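Local coordinates for glycosylation Associate Protein 3 (Streptococcus agalactiae serotype V, PDB 6OYC) that probably works with Gap1 and Gap2 in the accessory Sec pathway that glycosylates and secretes a bacterial surface protein, and may contribute sugar binding, at residues Ile7-Phe12 with Asn42-Ser47; Gly27-Phe32 with Thr132-Lys137; Leu36-Thr41 with Leu123-Cys128; Trp46-Asn51 with Tyr117-Ser122. All coordinates share one frame; numbering follows the deposited sequence.

Interaction 1 of 4, residues Ile7-Phe12 with Asn42-Ser47; sequences IYWDDF and NLYTWS
Trp9 and Tyr44 meet obliquely, with Trp9 CD1 3.5 Å from Tyr44 CD1. Their side chains run in opposite directions. The five-membered ring of Trp9 and the phenol ring of Tyr44 have centroids 4.5 Å apart and planes inclined by 32°. The Tyr44 methylene is the bump on the indole: CB sits over its face in a CH-pi contact, 3.9 Å from the centroid of the Trp9 five-membered ring. At the far end of the indole, Trp9 CH2 meets Leu43 CB at 3.9 Å. Tyr44 extends anti to its own backbone N (chi1 -169°), which carries the ring beneath the 7-12 loop, where its hydroxyl oxygen OH reaches Asp10 CB at 3.3 Å.

The segment 42-47 belongs to an edge strand of the four-stranded antiparallel sheet, and the loop brings aromatic bulk into the core between this sheet and strand 130-140, a sandwich arrangement consistent with the galactose-binding-like clan of the family. Trp9 also meets Phe25 edge-to-face and packs on Phe133 and Leu123. The Trp46 indole is a wedge between two bumps: the Tyr44 ring edge comes down on one face, CD2 over its centre in a T-shaped pairing, and Ile7 CG2 lies over the opposite face. Its rotation is fixed at the rim, where Trp46 NE1 donates to Tyr8 O (2.7 Å, 160° at the hydrogen). The acceptor lies in the indole plane, while NE1 itself stands above the carbonyl plane of Tyr8.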
# COMPACT_ATOMS: atom_id res chain seq x y z
N ILE C 7 -7.57 -2.56 -2.85
CA ILE C 7 -8.89 -2.66 -2.25
C ILE C 7 -8.79 -3.59 -1.04
O ILE C 7 -8.34 -4.74 -1.18
CB ILE C 7 -9.91 -3.17 -3.28
CG1 ILE C 7 -10.20 -2.09 -4.32
CG2 ILE C 7 -11.16 -3.59 -2.66
CD1 ILE C 7 -10.49 -2.67 -5.72
N TYR C 8 -9.21 -3.10 0.12
CA TYR C 8 -8.94 -3.73 1.40
C TYR C 8 -10.23 -4.12 2.11
O TYR C 8 -11.28 -3.48 1.93
CB TYR C 8 -8.12 -2.78 2.30
CG TYR C 8 -6.76 -2.47 1.72
CD1 TYR C 8 -5.67 -3.29 1.98
CD2 TYR C 8 -6.57 -1.37 0.89
CE1 TYR C 8 -4.42 -3.02 1.44
CE2 TYR C 8 -5.33 -1.09 0.36
CZ TYR C 8 -4.26 -1.91 0.62
OH TYR C 8 -3.03 -1.63 0.07
N TRP C 9 -10.15 -5.17 2.91
CA TRP C 9 -11.30 -5.65 3.68
C TRP C 9 -11.47 -4.79 4.92
O TRP C 9 -10.60 -4.74 5.79
CB TRP C 9 -11.10 -7.13 4.04
CG TRP C 9 -12.20 -7.78 4.83
CD1 TRP C 9 -13.25 -7.16 5.48
CD2 TRP C 9 -12.37 -9.18 5.07
NE1 TRP C 9 -14.04 -8.09 6.10
CE2 TRP C 9 -13.53 -9.33 5.86
CE3 TRP C 9 -11.65 -10.32 4.70
CZ2 TRP C 9 -13.99 -10.58 6.28
CZ3 TRP C 9 -12.11 -11.56 5.12
CH2 TRP C 9 -13.26 -11.67 5.91
N ASP C 10 -12.61 -4.10 5.00
CA ASP C 10 -12.98 -3.29 6.15
C ASP C 10 -13.94 -4.05 7.07
O ASP C 10 -14.73 -4.89 6.61
CB ASP C 10 -13.61 -1.99 5.68
CG ASP C 10 -13.48 -0.90 6.68
OD1 ASP C 10 -14.32 -0.85 7.59
OD2 ASP C 10 -12.52 -0.12 6.55
N ASP C 11 -13.89 -3.77 8.37
CA ASP C 11 -14.69 -4.55 9.31
C ASP C 11 -16.12 -4.05 9.47
O ASP C 11 -16.91 -4.71 10.17
CB ASP C 11 -14.04 -4.60 10.69
CG ASP C 11 -13.58 -3.25 11.14
OD1 ASP C 11 -13.48 -2.35 10.28
OD2 ASP C 11 -13.33 -3.10 12.36
N PHE C 12 -16.47 -2.93 8.84
CA PHE C 12 -17.81 -2.37 8.95
C PHE C 12 -18.79 -2.94 7.91
O PHE C 12 -18.46 -3.10 6.74
CB PHE C 12 -17.74 -0.85 8.81
CG PHE C 12 -19.05 -0.22 8.54
CD1 PHE C 12 -20.02 -0.18 9.52
CD2 PHE C 12 -19.33 0.30 7.28
CE1 PHE C 12 -21.23 0.37 9.27
CE2 PHE C 12 -20.55 0.86 7.03
CZ PHE C 12 -21.51 0.90 8.01
N ASN C 42 -20.84 -15.00 1.98
CA ASN C 42 -20.39 -13.72 1.44
C ASN C 42 -19.67 -13.03 2.59
O ASN C 42 -20.31 -12.53 3.52
CB ASN C 42 -21.57 -12.91 0.92
CG ASN C 42 -21.14 -11.73 0.08
OD1 ASN C 42 -21.32 -11.70 -1.14
ND2 ASN C 42 -20.56 -10.73 0.73
N LEU C 43 -18.33 -13.05 2.57
CA LEU C 43 -17.56 -12.54 3.70
C LEU C 43 -17.47 -11.03 3.69
O LEU C 43 -17.35 -10.41 4.76
CB LEU C 43 -16.14 -13.10 3.69
CG LEU C 43 -15.97 -14.62 3.75
CD1 LEU C 43 -14.63 -15.00 3.15
CD2 LEU C 43 -16.10 -15.13 5.19
N TYR C 44 -17.50 -10.42 2.50
CA TYR C 44 -17.33 -8.99 2.39
C TYR C 44 -17.69 -8.56 0.98
O TYR C 44 -17.39 -9.28 0.02
CB TYR C 44 -15.89 -8.57 2.74
CG TYR C 44 -15.79 -7.08 2.88
CD1 TYR C 44 -16.29 -6.45 4.01
CD2 TYR C 44 -15.27 -6.30 1.86
CE1 TYR C 44 -16.24 -5.07 4.13
CE2 TYR C 44 -15.20 -4.92 1.97
CZ TYR C 44 -15.69 -4.31 3.12
OH TYR C 44 -15.65 -2.94 3.24
N THR C 45 -18.30 -7.38 0.85
CA THR C 45 -18.66 -6.83 -0.45
C THR C 45 -18.23 -5.37 -0.54
O THR C 45 -18.58 -4.56 0.33
CB THR C 45 -20.17 -6.96 -0.70
OG1 THR C 45 -20.51 -8.34 -0.86
CG2 THR C 45 -20.57 -6.22 -2.00
N TRP C 46 -17.49 -5.06 -1.59
CA TRP C 46 -17.13 -3.71 -1.99
C TRP C 46 -18.11 -3.20 -3.05
O TRP C 46 -18.67 -3.97 -3.83
CB TRP C 46 -15.72 -3.68 -2.58
CG TRP C 46 -14.62 -4.10 -1.66
CD1 TRP C 46 -13.86 -3.28 -0.87
CD2 TRP C 46 -14.12 -5.43 -1.46
NE1 TRP C 46 -12.93 -4.02 -0.18
CE2 TRP C 46 -13.06 -5.34 -0.53
CE3 TRP C 46 -14.47 -6.68 -1.96
CZ2 TRP C 46 -12.35 -6.46 -0.09
CZ3 TRP C 46 -13.76 -7.80 -1.53
CH2 TRP C 46 -12.71 -7.68 -0.61
N SER C 47 -18.27 -1.88 -3.11
CA SER C 47 -19.28 -1.33 -4.02
C SER C 47 -18.77 -0.08 -4.74
O SER C 47 -18.01 0.72 -4.18
CB SER C 47 -20.58 -1.00 -3.26
OG SER C 47 -21.52 -0.44 -4.17

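Interaction 2 of 4, residues Gly27-Phe32 with Thr132-Lys137; sequences GKSVCF and TFHYLK
Ser29 and His134 adopt matching first torsions: OG of Ser29 is anti to its carbonyl carbon (chi1 -55°), and so is CG of His134 (chi1 -60°), which brings hydroxyl and imidazole together at the rim of an antiparallel beta ladder. Ser29 OG lies at the ring edge, near the imidazole plane, 2.8 Å from His134 ND1 in a hydrogen bond in which either could be the donor. On the other nitrogen, NE2 bonds to Glu77, so the ring is held from both ends and its rotation is fixed; the carboxylate would be expected to polarise it.

The segments 29-32 and 132-137 of strands 29-33 and 130-140 run at 160°, their axes approaching to 4.6 Å. Val30 and Phe133 are the hydrogen-bonded pair, Val30 N to Phe133 O and Phe133 N to Val30 O each measuring 2.8 Å. Their side chains lie on one face of the sheet, where both pack on Trp9. Cys31 and Thr132 form the next, non-hydrogen-bonded pair on the other face.

Just past this register His134 and Tyr135 both face Asn75, a classic beta bulge. Near it the two strands separate, and a water bridges them by donating to Lys28 O and to His134 O, each at 2.8 Å.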
# COMPACT_ATOMS: atom_id res chain seq x y z
N GLY C 27 -3.29 -5.02 10.97
CA GLY C 27 -2.83 -3.98 10.07
C GLY C 27 -3.87 -3.70 9.01
O GLY C 27 -5.00 -3.32 9.32
N LYS C 28 -3.51 -3.90 7.75
CA LYS C 28 -4.47 -3.81 6.67
C LYS C 28 -5.05 -5.17 6.28
O LYS C 28 -6.02 -5.22 5.53
CB LYS C 28 -3.83 -3.15 5.44
CG LYS C 28 -3.59 -1.64 5.66
CD LYS C 28 -3.12 -0.91 4.40
CE LYS C 28 -1.61 -1.10 4.20
NZ LYS C 28 -1.07 -0.21 3.13
N SER C 29 -4.50 -6.26 6.81
CA SER C 29 -4.91 -7.60 6.42
C SER C 29 -5.90 -8.18 7.43
O SER C 29 -6.08 -7.67 8.53
CB SER C 29 -3.68 -8.50 6.30
OG SER C 29 -2.76 -7.93 5.41
N VAL C 30 -6.54 -9.28 7.02
CA VAL C 30 -7.58 -9.93 7.81
C VAL C 30 -7.25 -11.42 7.94
O VAL C 30 -7.07 -12.10 6.92
CB VAL C 30 -8.98 -9.73 7.21
CG1 VAL C 30 -10.04 -10.26 8.14
CG2 VAL C 30 -9.22 -8.25 6.92
N CYS C 31 -7.16 -11.90 9.17
CA CYS C 31 -6.98 -13.33 9.45
C CYS C 31 -8.33 -13.97 9.80
O CYS C 31 -9.03 -13.51 10.71
CB CYS C 31 -5.97 -13.55 10.57
SG CYS C 31 -5.76 -15.32 11.02
N PHE C 32 -8.68 -15.03 9.08
CA PHE C 32 -9.95 -15.72 9.21
C PHE C 32 -9.71 -17.10 9.82
O PHE C 32 -8.81 -17.83 9.41
CB PHE C 32 -10.61 -15.84 7.83
CG PHE C 32 -11.83 -16.71 7.77
CD1 PHE C 32 -11.75 -18.09 7.96
CD2 PHE C 32 -13.06 -16.16 7.44
CE1 PHE C 32 -12.88 -18.89 7.89
CE2 PHE C 32 -14.19 -16.94 7.35
CZ PHE C 32 -14.10 -18.31 7.58
N THR C 132 -5.57 -15.78 5.33
CA THR C 132 -5.23 -14.38 5.56
C THR C 132 -5.46 -13.61 4.27
O THR C 132 -4.79 -13.88 3.26
CB THR C 132 -3.77 -14.20 6.02
OG1 THR C 132 -3.59 -14.83 7.29
CG2 THR C 132 -3.43 -12.71 6.15
N PHE C 133 -6.39 -12.67 4.29
CA PHE C 133 -6.67 -11.82 3.15
C PHE C 133 -5.89 -10.52 3.27
O PHE C 133 -5.88 -9.89 4.33
CB PHE C 133 -8.17 -11.52 3.05
CG PHE C 133 -8.51 -10.50 1.99
CD1 PHE C 133 -8.66 -10.89 0.66
CD2 PHE C 133 -8.67 -9.16 2.32
CE1 PHE C 133 -8.97 -9.95 -0.31
CE2 PHE C 133 -8.98 -8.23 1.36
CZ PHE C 133 -9.13 -8.62 0.04
N HIS C 134 -5.23 -10.13 2.18
CA HIS C 134 -4.47 -8.88 2.14
C HIS C 134 -5.20 -7.80 1.37
O HIS C 134 -5.49 -6.74 1.93
CB HIS C 134 -3.08 -9.12 1.54
CG HIS C 134 -2.26 -10.10 2.31
ND1 HIS C 134 -1.89 -9.89 3.62
CD2 HIS C 134 -1.78 -11.32 1.97
CE1 HIS C 134 -1.21 -10.93 4.06
NE2 HIS C 134 -1.13 -11.82 3.08
N TYR C 135 -5.51 -8.04 0.10
CA TYR C 135 -6.15 -7.02 -0.71
C TYR C 135 -6.54 -7.60 -2.06
O TYR C 135 -6.13 -8.70 -2.44
CB TYR C 135 -5.24 -5.79 -0.92
CG TYR C 135 -3.90 -6.08 -1.57
CD1 TYR C 135 -3.81 -6.33 -2.94
CD2 TYR C 135 -2.73 -6.07 -0.82
CE1 TYR C 135 -2.57 -6.57 -3.54
CE2 TYR C 135 -1.49 -6.31 -1.41
CZ TYR C 135 -1.41 -6.56 -2.77
OH TYR C 135 -0.18 -6.81 -3.35
N LEU C 136 -7.34 -6.83 -2.78
CA LEU C 136 -7.55 -7.04 -4.19
C LEU C 136 -6.92 -5.87 -4.93
O LEU C 136 -6.83 -4.76 -4.39
CB LEU C 136 -9.03 -7.14 -4.54
CG LEU C 136 -9.90 -8.19 -3.83
CD1 LEU C 136 -11.31 -8.07 -4.32
CD2 LEU C 136 -9.41 -9.60 -4.08
N LYS C 137 -6.48 -6.13 -6.17
CA LYS C 137 -5.94 -5.09 -7.04
C LYS C 137 -6.74 -5.06 -8.34
O LYS C 137 -6.84 -6.08 -9.04
CB LYS C 137 -4.45 -5.31 -7.33
CG LYS C 137 -3.78 -4.18 -8.10
CD LYS C 137 -2.27 -4.43 -8.18
CE LYS C 137 -1.60 -3.49 -9.13
NZ LYS C 137 -0.20 -3.92 -9.42
O HOH W 1 -7.72 -6.34 3.64

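Interaction 3 of 4, residues Leu36-Thr41 with Leu123-Cys128; sequences LAPSST and LINAGC
Thr41 and Asn125 put their side chains on the same face where strand 41-47 starts against the end of strand 118-125, their CB atoms 4.5 Å apart. They form an antiparallel hydrogen-bonded pair, Thr41 N to Asn125 O at 3.2 Å and Asn125 N to Thr41 O at 3.0 Å, and beyond it an Asx motif at Asn125 shapes the turn leading out of the sheet.

With CG anti to the backbone N (chi1 -175°), the Asn125 carboxamide reaches forward along its own chain. Asn125 OD1 accepts from Cys128 N at 3.0 Å, with the donor tilted from the plane of the side-chain carbonyl, while ND2 makes a weak bond back to Cys128 O. Asn125 thus meets both the backbone N and, weakly, the backbone O of Cys128, which would restrain the amide against flipping. Asn125 ND2 also lies 3.6 Å from Pro38 O across the contact, with the proline ring beside it.

Ser40 OG rests on the CG2 branch of Ile124 at 3.9 Å; Ile124 in turn packs on Phe85 and Arg87 of strand 84-91. Around the turn the contact becomes mainly a backbone one. Gly127 has positive phi (85°), a conformation that a residue without a side chain takes up readily. Gly127 N gives a weak, bent hydrogen bond to Pro38 O at 3.1 Å. The Ala37 methyl closes the far end, Ala37 CB butting on Gly127 O at 3.0 Å.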
# COMPACT_ATOMS: atom_id res chain seq x y z
N LEU C 36 -15.27 -24.91 11.48
CA LEU C 36 -16.45 -25.53 10.89
C LEU C 36 -16.48 -25.34 9.38
O LEU C 36 -17.08 -26.15 8.67
CB LEU C 36 -17.69 -24.95 11.55
CG LEU C 36 -19.02 -25.63 11.25
CD1 LEU C 36 -19.77 -25.78 12.55
CD2 LEU C 36 -19.79 -24.78 10.25
N ALA C 37 -15.83 -24.28 8.87
CA ALA C 37 -15.66 -24.03 7.44
C ALA C 37 -17.00 -23.94 6.72
O ALA C 37 -17.30 -24.82 5.90
CB ALA C 37 -14.79 -25.13 6.81
N PRO C 38 -17.82 -22.91 6.99
CA PRO C 38 -19.14 -22.83 6.35
C PRO C 38 -19.05 -22.82 4.83
O PRO C 38 -18.03 -22.47 4.23
CB PRO C 38 -19.70 -21.50 6.87
CG PRO C 38 -18.97 -21.27 8.15
CD PRO C 38 -17.59 -21.80 7.92
N SER C 39 -20.16 -23.21 4.20
CA SER C 39 -20.08 -23.75 2.85
C SER C 39 -20.04 -22.65 1.80
O SER C 39 -19.30 -22.76 0.82
CB SER C 39 -21.26 -24.69 2.62
OG SER C 39 -21.54 -24.79 1.24
N SER C 40 -20.85 -21.61 1.95
CA SER C 40 -20.80 -20.48 1.03
C SER C 40 -21.25 -19.25 1.80
O SER C 40 -22.44 -19.06 2.05
CB SER C 40 -21.65 -20.70 -0.21
OG SER C 40 -21.12 -19.98 -1.31
N THR C 41 -20.28 -18.43 2.19
CA THR C 41 -20.54 -17.20 2.92
C THR C 41 -20.02 -16.03 2.10
O THR C 41 -18.90 -16.08 1.57
CB THR C 41 -19.86 -17.21 4.29
OG1 THR C 41 -20.06 -18.48 4.92
CG2 THR C 41 -20.42 -16.08 5.18
N LEU C 123 -15.91 -11.10 -1.67
CA LEU C 123 -15.10 -12.23 -1.23
C LEU C 123 -16.04 -13.33 -0.77
O LEU C 123 -16.93 -13.10 0.06
CB LEU C 123 -14.20 -11.79 -0.07
CG LEU C 123 -12.82 -12.36 0.17
CD1 LEU C 123 -11.92 -12.08 -1.04
CD2 LEU C 123 -12.23 -11.73 1.45
N ILE C 124 -15.86 -14.53 -1.31
CA ILE C 124 -16.76 -15.64 -1.00
C ILE C 124 -15.95 -16.82 -0.47
O ILE C 124 -14.99 -17.27 -1.11
CB ILE C 124 -17.60 -16.04 -2.21
CG1 ILE C 124 -18.40 -14.83 -2.69
CG2 ILE C 124 -18.54 -17.17 -1.84
CD1 ILE C 124 -19.30 -15.10 -3.85
N ASN C 125 -16.34 -17.31 0.71
CA ASN C 125 -15.72 -18.47 1.34
C ASN C 125 -16.44 -19.73 0.87
O ASN C 125 -17.66 -19.84 1.01
CB ASN C 125 -15.80 -18.36 2.87
CG ASN C 125 -15.05 -19.49 3.58
OD1 ASN C 125 -14.03 -19.97 3.10
ND2 ASN C 125 -15.57 -19.91 4.73
N ALA C 126 -15.67 -20.68 0.33
CA ALA C 126 -16.22 -21.95 -0.13
C ALA C 126 -15.66 -23.12 0.67
O ALA C 126 -14.96 -23.98 0.13
CB ALA C 126 -15.92 -22.13 -1.63
N GLY C 127 -15.97 -23.17 1.97
CA GLY C 127 -15.53 -24.24 2.85
C GLY C 127 -14.15 -24.09 3.46
O GLY C 127 -13.66 -25.06 4.05
N CYS C 128 -13.51 -22.92 3.35
CA CYS C 128 -12.16 -22.75 3.87
C CYS C 128 -12.15 -22.49 5.37
O CYS C 128 -12.96 -21.73 5.90
CB CYS C 128 -11.45 -21.60 3.15
SG CYS C 128 -9.78 -21.30 3.75

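Interaction 4 of 4, residues Trp46-Asn51 with Tyr117-Ser122; sequences WSSQTN and YTYTIS
Residues 46-49 run antiparallel to 117-122, their end-to-end directions 162° apart, with Trp46 and Ile121 as a hydrogen-bonded pair (Trp46 N to Ile121 O 2.8 Å, Ile121 N to Trp46 O 3.0 Å) and Ser47 and Thr120 as the non-hydrogen-bonded pair after it. This is the end of the ladder between strands 41-47 and 118-125 of the four-stranded sheet.

Ser48 carries the pairing one step further, with its side chain standing in for the backbone acceptor. Ser48 N donates to Tyr119 O at 3.0 Å, and its hydroxyl takes up the place of a strand carbonyl, Tyr119 N donating to Ser48 OG at 3.1 Å and 157°. A chi1 of 88° turns OG between the N and carbonyl carbon, facing the opposing strand. On the sandwich side, the Tyr119 ring leans back so that Tyr119 CE1 comes within 3.4 Å of Ser48 CB, and its hydroxyl is anchored farther off on Pro62 O. The Trp46 benzo edge, at CE3, meets Ile121 O close to the indole plane.

Gln49, extended beyond CG, crosses Thr118 at about a right angle, Gln49 OE1 lying 3.5 Å from the Thr118 methyl CG2, and obliquely passes the Tyr117 ring. Tyr117 and Thr118 form a classic beta bulge opposite Tyr91. Thr118 OG1 bonds to a glycerol, probably from the crystallisation liquor. The bulge is also tied to Ser48 by a water lying 2.8 Å from Ser48 OG and donating to Tyr117 O at 2.9 Å.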
# COMPACT_ATOMS: atom_id res chain seq x y z
N TRP C 46 -17.49 -5.06 -1.59
CA TRP C 46 -17.13 -3.71 -1.99
C TRP C 46 -18.11 -3.20 -3.05
O TRP C 46 -18.67 -3.97 -3.83
CB TRP C 46 -15.72 -3.68 -2.58
CG TRP C 46 -14.62 -4.10 -1.66
CD1 TRP C 46 -13.86 -3.28 -0.87
CD2 TRP C 46 -14.12 -5.43 -1.46
NE1 TRP C 46 -12.93 -4.02 -0.18
CE2 TRP C 46 -13.06 -5.34 -0.53
CE3 TRP C 46 -14.47 -6.68 -1.96
CZ2 TRP C 46 -12.35 -6.46 -0.09
CZ3 TRP C 46 -13.76 -7.80 -1.53
CH2 TRP C 46 -12.71 -7.68 -0.61
N SER C 47 -18.27 -1.88 -3.11
CA SER C 47 -19.28 -1.33 -4.02
C SER C 47 -18.77 -0.08 -4.74
O SER C 47 -18.01 0.72 -4.18
CB SER C 47 -20.58 -1.00 -3.26
OG SER C 47 -21.52 -0.44 -4.17
N SER C 48 -19.23 0.08 -5.98
CA SER C 48 -18.88 1.22 -6.82
C SER C 48 -19.79 2.43 -6.62
O SER C 48 -19.55 3.48 -7.23
CB SER C 48 -18.86 0.82 -8.31
OG SER C 48 -20.12 0.95 -8.96
N GLN C 49 -20.84 2.31 -5.80
CA GLN C 49 -21.79 3.39 -5.59
C GLN C 49 -22.51 3.17 -4.28
O GLN C 49 -22.85 2.03 -3.94
CB GLN C 49 -22.80 3.47 -6.73
CG GLN C 49 -23.82 4.58 -6.56
CD GLN C 49 -24.37 5.04 -7.90
OE1 GLN C 49 -23.67 5.02 -8.95
NE2 GLN C 49 -25.63 5.44 -7.88
N THR C 50 -22.74 4.25 -3.53
CA THR C 50 -23.46 4.20 -2.27
C THR C 50 -24.32 5.45 -2.12
O THR C 50 -24.09 6.48 -2.76
CB THR C 50 -22.51 4.16 -1.05
OG1 THR C 50 -21.85 5.43 -0.91
CG2 THR C 50 -21.47 3.06 -1.16
N ASN C 51 -25.31 5.37 -1.23
CA ASN C 51 -25.98 6.54 -0.67
C ASN C 51 -25.50 6.65 0.77
O ASN C 51 -25.49 5.65 1.50
CB ASN C 51 -27.51 6.42 -0.76
CG ASN C 51 -28.24 7.44 0.13
OD1 ASN C 51 -28.51 7.18 1.31
ND2 ASN C 51 -28.53 8.62 -0.42
N TYR C 117 -24.34 -0.38 -14.87
CA TYR C 117 -24.41 0.93 -14.24
C TYR C 117 -23.51 1.01 -13.02
O TYR C 117 -22.71 1.94 -12.89
CB TYR C 117 -25.86 1.27 -13.84
CG TYR C 117 -26.01 2.72 -13.45
CD1 TYR C 117 -25.79 3.74 -14.38
CD2 TYR C 117 -26.32 3.08 -12.13
CE1 TYR C 117 -25.88 5.08 -14.03
CE2 TYR C 117 -26.44 4.44 -11.77
CZ TYR C 117 -26.22 5.43 -12.73
OH TYR C 117 -26.32 6.77 -12.41
N THR C 118 -23.62 0.05 -12.10
CA THR C 118 -22.71 -0.08 -10.97
C THR C 118 -22.17 -1.50 -10.92
O THR C 118 -22.57 -2.38 -11.69
CB THR C 118 -23.41 0.25 -9.64
OG1 THR C 118 -24.40 -0.74 -9.36
CG2 THR C 118 -24.06 1.62 -9.70
N TYR C 119 -21.26 -1.75 -9.97
CA TYR C 119 -20.78 -3.11 -9.78
C TYR C 119 -20.34 -3.30 -8.33
O TYR C 119 -20.10 -2.34 -7.60
CB TYR C 119 -19.64 -3.46 -10.77
CG TYR C 119 -18.31 -2.74 -10.55
CD1 TYR C 119 -18.16 -1.39 -10.89
CD2 TYR C 119 -17.22 -3.40 -9.99
CE1 TYR C 119 -16.95 -0.73 -10.68
CE2 TYR C 119 -16.00 -2.75 -9.78
CZ TYR C 119 -15.87 -1.42 -10.13
OH TYR C 119 -14.67 -0.77 -9.92
N THR C 120 -20.28 -4.55 -7.92
CA THR C 120 -19.80 -4.92 -6.60
C THR C 120 -18.75 -6.00 -6.76
O THR C 120 -18.72 -6.72 -7.75
CB THR C 120 -20.92 -5.46 -5.69
OG1 THR C 120 -21.40 -6.68 -6.26
CG2 THR C 120 -22.08 -4.45 -5.55
N ILE C 121 -17.90 -6.15 -5.75
CA ILE C 121 -16.96 -7.26 -5.69
C ILE C 121 -17.11 -7.91 -4.33
O ILE C 121 -17.12 -7.21 -3.31
CB ILE C 121 -15.51 -6.81 -5.93
CG1 ILE C 121 -15.39 -6.14 -7.31
CG2 ILE C 121 -14.60 -7.98 -5.83
CD1 ILE C 121 -14.03 -5.47 -7.57
N SER C 122 -17.25 -9.24 -4.31
CA SER C 122 -17.51 -9.98 -3.08
C SER C 122 -16.46 -11.06 -2.88
O SER C 122 -16.15 -11.82 -3.81
CB SER C 122 -18.90 -10.62 -3.11
OG SER C 122 -19.90 -9.64 -3.00
O HOH W 2 -20.69 2.72 -11.02

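All four contacts belong to the N-terminal beta domain. Interactions 3 and 4 pair strands 41-47 and 118-125 near opposite ends of their common ladder, centres about 22 Å apart, with strand 41-47 at the sheet's edge. Interaction 2 lies in the other antiparallel sheet, and interaction 1, its centre about 10 Å from that of interaction 2, is where the loop after strand 4-7 reaches across to the edge strand. Interactions 1 and 4 share Trp46 and Ser47. Between the sheets Leu136 CD1 touches Ile121 CG2 at 3.6 Å. The first segments come in the order 1, 2, 3, 4 along the chain, and the partners of interactions 2 to 4 return in the reverse order, so chain-distant strands close one sandwich.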